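PDB 2P9B: possible prolidase from Bifidobacterium longum NCC2705, which probably hydrolyses non-peptide carbon-nitrogen bonds as a member of the amidohydrolase family, though its substrate and its suggested prolidase activity are not established. Local coordinates for residues W357-L360 with E361-V364; A380-A383 with S384-G387; Q315-N318 with S319-V322. One frame throughout, in Å; residues are numbered along the deposited sequence.

Contact 1. Residues W357-L360 with E361-V364; sequences WREL and ELLV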
loop_
_atom_site.group_PDB
_atom_site.type_symbol
_atom_site.label_atom_id
_atom_site.label_comp_id
_atom_site.label_asym_id
_atom_site.label_seq_id
_atom_site.Cartn_x
_atom_site.Cartn_y
_atom_site.Cartn_z
ATOM N N TRP A 357 -8.232 4.950 2.462
ATOM C CA TRP A 357 -8.958 4.818 3.725
ATOM C C TRP A 357 -10.033 3.728 3.704
ATOM O O TRP A 357 -10.285 3.074 4.717
ATOM C CB TRP A 357 -9.616 6.151 4.111
ATOM C CG TRP A 357 -10.812 6.480 3.264
ATOM C CD1 TRP A 357 -10.813 7.074 2.037
ATOM C CD2 TRP A 357 -12.174 6.124 3.541
ATOM N NE1 TRP A 357 -12.092 7.101 1.525
ATOM C CE2 TRP A 357 -12.943 6.525 2.428
ATOM C CE3 TRP A 357 -12.813 5.497 4.619
ATOM C CZ2 TRP A 357 -14.327 6.320 2.364
ATOM C CZ3 TRP A 357 -14.187 5.292 4.553
ATOM C CH2 TRP A 357 -14.927 5.705 3.430
ATOM N N ARG A 358 -10.668 3.543 2.554
ATOM C CA ARG A 358 -11.728 2.551 2.418
ATOM C C ARG A 358 -11.243 1.144 2.748
ATOM O O ARG A 358 -12.002 0.331 3.278
ATOM C CB ARG A 358 -12.299 2.576 0.996
ATOM C CG ARG A 358 -13.403 1.549 0.752
ATOM C CD ARG A 358 -14.715 1.976 1.397
ATOM N NE ARG A 358 -15.347 3.058 0.647
ATOM C CZ ARG A 358 -16.531 3.582 0.943
ATOM N NH1 ARG A 358 -17.220 3.130 1.982
ATOM N NH2 ARG A 358 -17.034 4.547 0.187
ATOM N N GLU A 359 -9.981 0.854 2.444
ATOM C CA GLU A 359 -9.436 -0.483 2.706
ATOM C C GLU A 359 -9.464 -0.822 4.190
ATOM O O GLU A 359 -9.670 -1.981 4.564
ATOM C CB GLU A 359 -7.997 -0.596 2.173
ATOM C CG GLU A 359 -7.391 -2.015 2.234
ATOM C CD GLU A 359 -8.098 -3.041 1.339
ATOM O OE1 GLU A 359 -8.898 -2.652 0.463
ATOM O OE2 GLU A 359 -7.837 -4.251 1.512
ATOM N N LEU A 360 -9.256 0.179 5.038
ATOM C CA LEU A 360 -9.275 -0.074 6.477
ATOM C C LEU A 360 -10.690 -0.422 6.922
ATOM O O LEU A 360 -10.886 -1.305 7.756
ATOM C CB LEU A 360 -8.764 1.141 7.257
ATOM C CG LEU A 360 -7.254 1.393 7.209
ATOM C CD1 LEU A 360 -6.853 1.946 5.849
ATOM C CD2 LEU A 360 -6.871 2.363 8.307
ATOM N N GLU A 361 -11.678 0.268 6.360
ATOM C CA GLU A 361 -13.062 -0.016 6.723
ATOM C C GLU A 361 -13.446 -1.416 6.277
ATOM O O GLU A 361 -14.203 -2.108 6.961
ATOM C CB GLU A 361 -14.015 1.011 6.101
ATOM C CG GLU A 361 -14.078 2.309 6.893
ATOM C CD GLU A 361 -15.439 2.987 6.825
ATOM O OE1 GLU A 361 -15.680 3.896 7.648
ATOM O OE2 GLU A 361 -16.261 2.621 5.956
ATOM N N LEU A 362 -12.910 -1.835 5.132
ATOM C CA LEU A 362 -13.195 -3.158 4.598
ATOM C C LEU A 362 -12.534 -4.265 5.420
ATOM O O LEU A 362 -13.106 -5.338 5.573
ATOM C CB LEU A 362 -12.756 -3.253 3.132
ATOM C CG LEU A 362 -13.507 -2.338 2.156
ATOM C CD1 LEU A 362 -12.928 -2.490 0.759
ATOM C CD2 LEU A 362 -14.993 -2.679 2.152
ATOM N N LEU A 363 -11.334 -4.017 5.943
ATOM C CA LEU A 363 -10.663 -5.027 6.760
ATOM C C LEU A 363 -11.453 -5.233 8.053
ATOM O O LEU A 363 -11.502 -6.332 8.605
ATOM C CB LEU A 363 -9.227 -4.605 7.077
ATOM C CG LEU A 363 -8.251 -4.672 5.894
ATOM C CD1 LEU A 363 -6.916 -4.068 6.299
ATOM C CD2 LEU A 363 -8.063 -6.116 5.445
ATOM N N VAL A 364 -12.078 -4.169 8.536
ATOM C CA VAL A 364 -12.877 -4.280 9.747
ATOM C C VAL A 364 -14.183 -5.015 9.447
ATOM O O VAL A 364 -14.587 -5.907 10.187
ATOM C CB VAL A 364 -13.218 -2.886 10.332
ATOM C CG1 VAL A 364 -14.184 -3.034 11.504
ATOM C CG2 VAL A 364 -11.947 -2.191 10.792
#
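Glu361 turns back along helix 356-367 and lays its carboxylate against the rim of the Trp357 indole, one turn earlier. Its CD lies 3.5 Å from Trp357 CZ3. The group sits at the ring edge, near the ring plane, and OE1 lies in that plane. The carboxylate is turned 74° against the ring. Trp357 CG stands between its own backbone N and carbonyl carbon (chi1 73°), which swings the six-membered ring round the side of the helix, where Glu361 reaches back to it.

Arg358 bends at chi2 and chi3, and its guanidinium comes over Trp357 CH2, which lies 3.6 Å above the guanidinium plane near its centre. Arg358 NH1 is 4.1 Å from Glu361 OE2. That is too long for a salt bridge, though the opposite charges probably still attract. The close ionic partner of Arg358 is Asp446, on helix 439-449, which holds NH2.

Further round, Leu362 packs one methyl, CD1, 4.1 Å from Arg358 CG. The same CD1 is 4.0 Å from Glu359 OE1. The polar end of Glu359 is buried but satisfied: OE1 bonds to Ser296 OG and OE2 to Leu295 N. Beneath these side chains run ordinary helical bonds, such as Leu362 N to Arg358 O at 3.0 Å.

The turn is a buried part of the amidohydrolase fold, with different neighbours on its several sides. Leu362 and Leu363 meet helix 295-303, and Leu362 also touches Tyr449 of helix 439-449. Leu360 and Val364 pack on helix 371-385, while Trp357 rests on the loop residues Arg415 and Leu417.

Contact 2. Residues A380-A383 with S384-G387; sequences AVNA and SILG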
loop_
_atom_site.group_PDB
_atom_site.type_symbol
_atom_site.label_atom_id
_atom_site.label_comp_id
_atom_site.label_asym_id
_atom_site.label_seq_id
_atom_site.Cartn_x
_atom_site.Cartn_y
_atom_site.Cartn_z
ATOM N N ALA A 380 2.329 0.998 10.733
ATOM C CA ALA A 380 3.456 0.210 11.215
ATOM C C ALA A 380 3.672 -1.097 10.454
ATOM O O ALA A 380 4.791 -1.385 10.032
ATOM C CB ALA A 380 3.282 -0.078 12.703
ATOM N N VAL A 381 2.615 -1.890 10.278
ATOM C CA VAL A 381 2.771 -3.160 9.577
ATOM C C VAL A 381 3.173 -2.948 8.119
ATOM O O VAL A 381 4.108 -3.587 7.644
ATOM C CB VAL A 381 1.487 -4.032 9.641
ATOM C CG1 VAL A 381 1.749 -5.373 8.968
ATOM C CG2 VAL A 381 1.062 -4.244 11.094
ATOM N N ASN A 382 2.480 -2.054 7.415
ATOM C CA ASN A 382 2.813 -1.754 6.017
ATOM C C ASN A 382 4.283 -1.318 5.921
ATOM O O ASN A 382 4.993 -1.711 4.998
ATOM C CB ASN A 382 1.919 -0.622 5.472
ATOM C CG ASN A 382 0.774 -1.122 4.576
ATOM O OD1 ASN A 382 -0.046 -0.321 4.097
ATOM N ND2 ASN A 382 0.719 -2.424 4.340
ATOM N N ALA A 383 4.733 -0.503 6.874
ATOM C CA ALA A 383 6.114 -0.026 6.871
ATOM C C ALA A 383 7.083 -1.199 6.960
ATOM O O ALA A 383 8.064 -1.255 6.221
ATOM C CB ALA A 383 6.347 0.946 8.032
ATOM N N SER A 384 6.806 -2.139 7.861
ATOM C CA SER A 384 7.673 -3.305 8.009
ATOM C C SER A 384 7.628 -4.150 6.742
ATOM O O SER A 384 8.655 -4.598 6.240
ATOM C CB SER A 384 7.237 -4.161 9.205
ATOM O OG SER A 384 7.419 -3.465 10.423
ATOM N N ILE A 385 6.428 -4.357 6.218
ATOM C CA ILE A 385 6.269 -5.156 5.017
ATOM C C ILE A 385 7.060 -4.576 3.849
ATOM O O ILE A 385 7.719 -5.313 3.121
ATOM C CB ILE A 385 4.780 -5.273 4.626
ATOM C CG1 ILE A 385 4.033 -6.073 5.699
ATOM C CG2 ILE A 385 4.642 -5.937 3.264
ATOM C CD1 ILE A 385 2.537 -6.129 5.495
ATOM N N LEU A 386 7.018 -3.256 3.690
ATOM C CA LEU A 386 7.731 -2.600 2.592
ATOM C C LEU A 386 9.209 -2.363 2.880
ATOM O O LEU A 386 9.936 -1.828 2.032
ATOM C CB LEU A 386 7.060 -1.270 2.246
ATOM C CG LEU A 386 5.608 -1.363 1.772
ATOM C CD1 LEU A 386 5.129 0.013 1.341
ATOM C CD2 LEU A 386 5.502 -2.336 0.614
ATOM N N GLY A 387 9.648 -2.760 4.071
ATOM C CA GLY A 387 11.045 -2.601 4.442
ATOM C C GLY A 387 11.501 -1.182 4.739
ATOM O O GLY A 387 12.689 -0.864 4.611
HETATM O O HOH W 1 6.897 -0.945 11.750
#
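Ser384, Ile385 and Leu386 each donate their backbone N-H to the carbonyl four residues back, the straightest bond being Ile385 N to Val381 O (2.8 Å, 167° at the hydrogen), before Gly387 leaves the helix with positive phi in a Schellman motif.

The side chains of Val381 and Ile385 meet one turn apart and cross at a slant. Methyl CD1 of Ile385 touches methyl CG1 of Val381 at 3.6 Å. Val381 CG1 lies anti to the backbone N (chi1 -176°), which tips that branch along the helix toward Ile385. Ile385 CG1 also lies over the backbone, 3.2 Å from Val381 O. An alanine at Ile385 would remove CG1, CG2 and CD1 and would probably leave Val381 CG1 without its partner one turn on, opening a gap on this side of the turn.

Ser384 makes a polar link over the same span. A water donates to Ala380 O at 2.8 Å and is hydrogen-bonded to Ser384 OG at 2.9 Å. Ala380 O thus receives both this water and Ser384 N, which is 3.1 Å away. Leu386 brings CG to 3.3 Å from Asn382 O. On the inner side, Asn382, Ala383 and Leu386 touch strand 68-78, chiefly at Ile74.

The last turn of helix 371-385 therefore mixes two chemistries. The branches of Val381 and Ile385 pack on each other beside the backbone, and a water shared with the Ser384 hydroxyl serves the Ala380 carbonyl. At the C-terminal end, Gly387 N bonds to Ser384 O and Arg286 takes Ile385 O. The arginine charge probably suits the negative end of the helix dipole.

Contact 3. Residues Q315-N318 with S319-V322; sequences QLEN and SKNV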
loop_
_atom_site.group_PDB
_atom_site.type_symbol
_atom_site.label_atom_id
_atom_site.label_comp_id
_atom_site.label_asym_id
_atom_site.label_seq_id
_atom_site.Cartn_x
_atom_site.Cartn_y
_atom_site.Cartn_z
ATOM N N GLN A 315 -17.540 -13.614 -15.918
ATOM C CA GLN A 315 -16.589 -12.799 -15.172
ATOM C C GLN A 315 -17.138 -12.487 -13.786
ATOM O O GLN A 315 -16.383 -12.421 -12.819
ATOM C CB GLN A 315 -16.292 -11.493 -15.908
ATOM C CG GLN A 315 -15.522 -11.669 -17.201
ATOM C CD GLN A 315 -15.135 -10.344 -17.826
ATOM O OE1 GLN A 315 -15.985 -9.483 -18.057
ATOM N NE2 GLN A 315 -13.845 -10.174 -18.101
ATOM N N LEU A 316 -18.452 -12.291 -13.696
ATOM C CA LEU A 316 -19.085 -11.996 -12.415
ATOM C C LEU A 316 -18.987 -13.223 -11.519
ATOM O O LEU A 316 -18.663 -13.115 -10.336
ATOM C CB LEU A 316 -20.560 -11.615 -12.606
ATOM C CG LEU A 316 -21.366 -11.402 -11.318
ATOM C CD1 LEU A 316 -20.771 -10.255 -10.502
ATOM C CD2 LEU A 316 -22.817 -11.109 -11.666
ATOM N N GLU A 317 -19.269 -14.390 -12.090
ATOM C CA GLU A 317 -19.197 -15.638 -11.340
ATOM C C GLU A 317 -17.760 -15.856 -10.874
ATOM O O GLU A 317 -17.521 -16.225 -9.724
ATOM C CB GLU A 317 -19.655 -16.808 -12.212
ATOM C CG GLU A 317 -19.598 -18.174 -11.538
ATOM C CD GLU A 317 -20.362 -18.218 -10.229
ATOM O OE1 GLU A 317 -21.411 -17.546 -10.131
ATOM O OE2 GLU A 317 -19.924 -18.935 -9.301
ATOM N N ASN A 318 -16.804 -15.624 -11.770
ATOM C CA ASN A 318 -15.397 -15.787 -11.418
ATOM C C ASN A 318 -15.051 -14.841 -10.271
ATOM O O ASN A 318 -14.421 -15.238 -9.291
ATOM C CB ASN A 318 -14.493 -15.487 -12.622
ATOM C CG ASN A 318 -14.511 -16.593 -13.665
ATOM O OD1 ASN A 318 -14.769 -17.757 -13.351
ATOM N ND2 ASN A 318 -14.210 -16.237 -14.911
ATOM N N SER A 319 -15.479 -13.588 -10.404
ATOM C CA SER A 319 -15.231 -12.569 -9.397
ATOM C C SER A 319 -15.789 -12.955 -8.031
ATOM O O SER A 319 -15.118 -12.791 -7.012
ATOM C CB SER A 319 -15.834 -11.236 -9.851
ATOM O OG SER A 319 -15.195 -10.772 -11.026
ATOM N N LYS A 320 -17.016 -13.472 -8.005
ATOM C CA LYS A 320 -17.623 -13.882 -6.746
ATOM C C LYS A 320 -16.789 -14.975 -6.082
ATOM O O LYS A 320 -16.572 -14.946 -4.874
ATOM C CB LYS A 320 -19.061 -14.386 -6.966
ATOM C CG LYS A 320 -20.037 -13.326 -7.468
ATOM C CD LYS A 320 -21.439 -13.907 -7.655
ATOM C CE LYS A 320 -22.429 -12.845 -8.117
ATOM N NZ LYS A 320 -22.536 -11.725 -7.139
ATOM N N ASN A 321 -16.304 -15.934 -6.868
ATOM C CA ASN A 321 -15.506 -17.012 -6.288
ATOM C C ASN A 321 -14.162 -16.501 -5.772
ATOM O O ASN A 321 -13.725 -16.879 -4.691
ATOM C CB ASN A 321 -15.294 -18.139 -7.301
ATOM C CG ASN A 321 -16.604 -18.760 -7.756
ATOM O OD1 ASN A 321 -17.621 -18.664 -7.067
ATOM N ND2 ASN A 321 -16.582 -19.409 -8.909
ATOM N N VAL A 322 -13.513 -15.638 -6.542
ATOM C CA VAL A 322 -12.229 -15.082 -6.126
ATOM C C VAL A 322 -12.361 -14.165 -4.910
ATOM O O VAL A 322 -11.565 -14.253 -3.974
ATOM C CB VAL A 322 -11.571 -14.281 -7.268
ATOM C CG1 VAL A 322 -10.456 -13.381 -6.710
ATOM C CG2 VAL A 322 -11.007 -15.233 -8.305
#
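Ser319 OG is anti to its own carbonyl carbon and beside its backbone N (chi1 -64°), and this rotation carries the hydroxyl back to Gln315 O. Lys320 starts the same way and runs extended as far as CE, which lies against Leu316, one turn earlier. The bend at chi4 (-60°) turns only NZ.

Gln315 O is gripped twice by one residue. Ser319 OG donates to it at 2.7 Å and Ser319 N at 2.8 Å. The two donors come from opposite faces of the carbonyl plane. The OG bond holds the hydroxyl in this rotation, and a buried serine is satisfied by its own helix.

The contact between Lys320 and Leu316 is apolar. Lys320 CE lies 3.7 Å from Leu316 CG and 3.9 Å from Leu316 CD1. The two chains pass obliquely, and the amine stays beside the leucine, with Lys320 NZ 4.1 Å from Leu316 CD1. Lys320 CG also rides 3.2 Å from Leu316 O, and Lys320 N bonds to that oxygen at 2.9 Å. Further along, Val322 N bonds to Asn318 O at 2.9 Å.

Two polar ends have partners elsewhere: Asn318 ND2 bonds to Thr211 O, and Gln315 OE1 to Thr312 N just before the helix. Ser319 also touches Leu301 and Thr302 of helix 295-303.

A serine hydroxyl returned to the carbonyl four residues back is a common way for serine to sit inside an alpha-helix. Here it lies on the side of helix 313-335 that packs against the body of this amidohydrolase.

In the fold
From the N terminus, contact 3 comes first, near the start of helix 313-335. Contact 1 follows on helix 356-367 and contact 2 at the end of helix 371-385. Each closes just one or two helical turns. They lie in series, so none encloses or crosses another. Contacts 1 and 2 sit on successive helices, their centres about 17 Å apart, and helix 371-385 links them by packing its earlier part on contact 1 and its last turn on strand 68-78. Contact 3 is more peripheral, its centre about 24 Å from the centre of the chain, against 12 and 9 Å for contacts 1 and 2. Helix 295-303 touches both contact 1 and contact 3, joining these parts of the amidohydrolase fold.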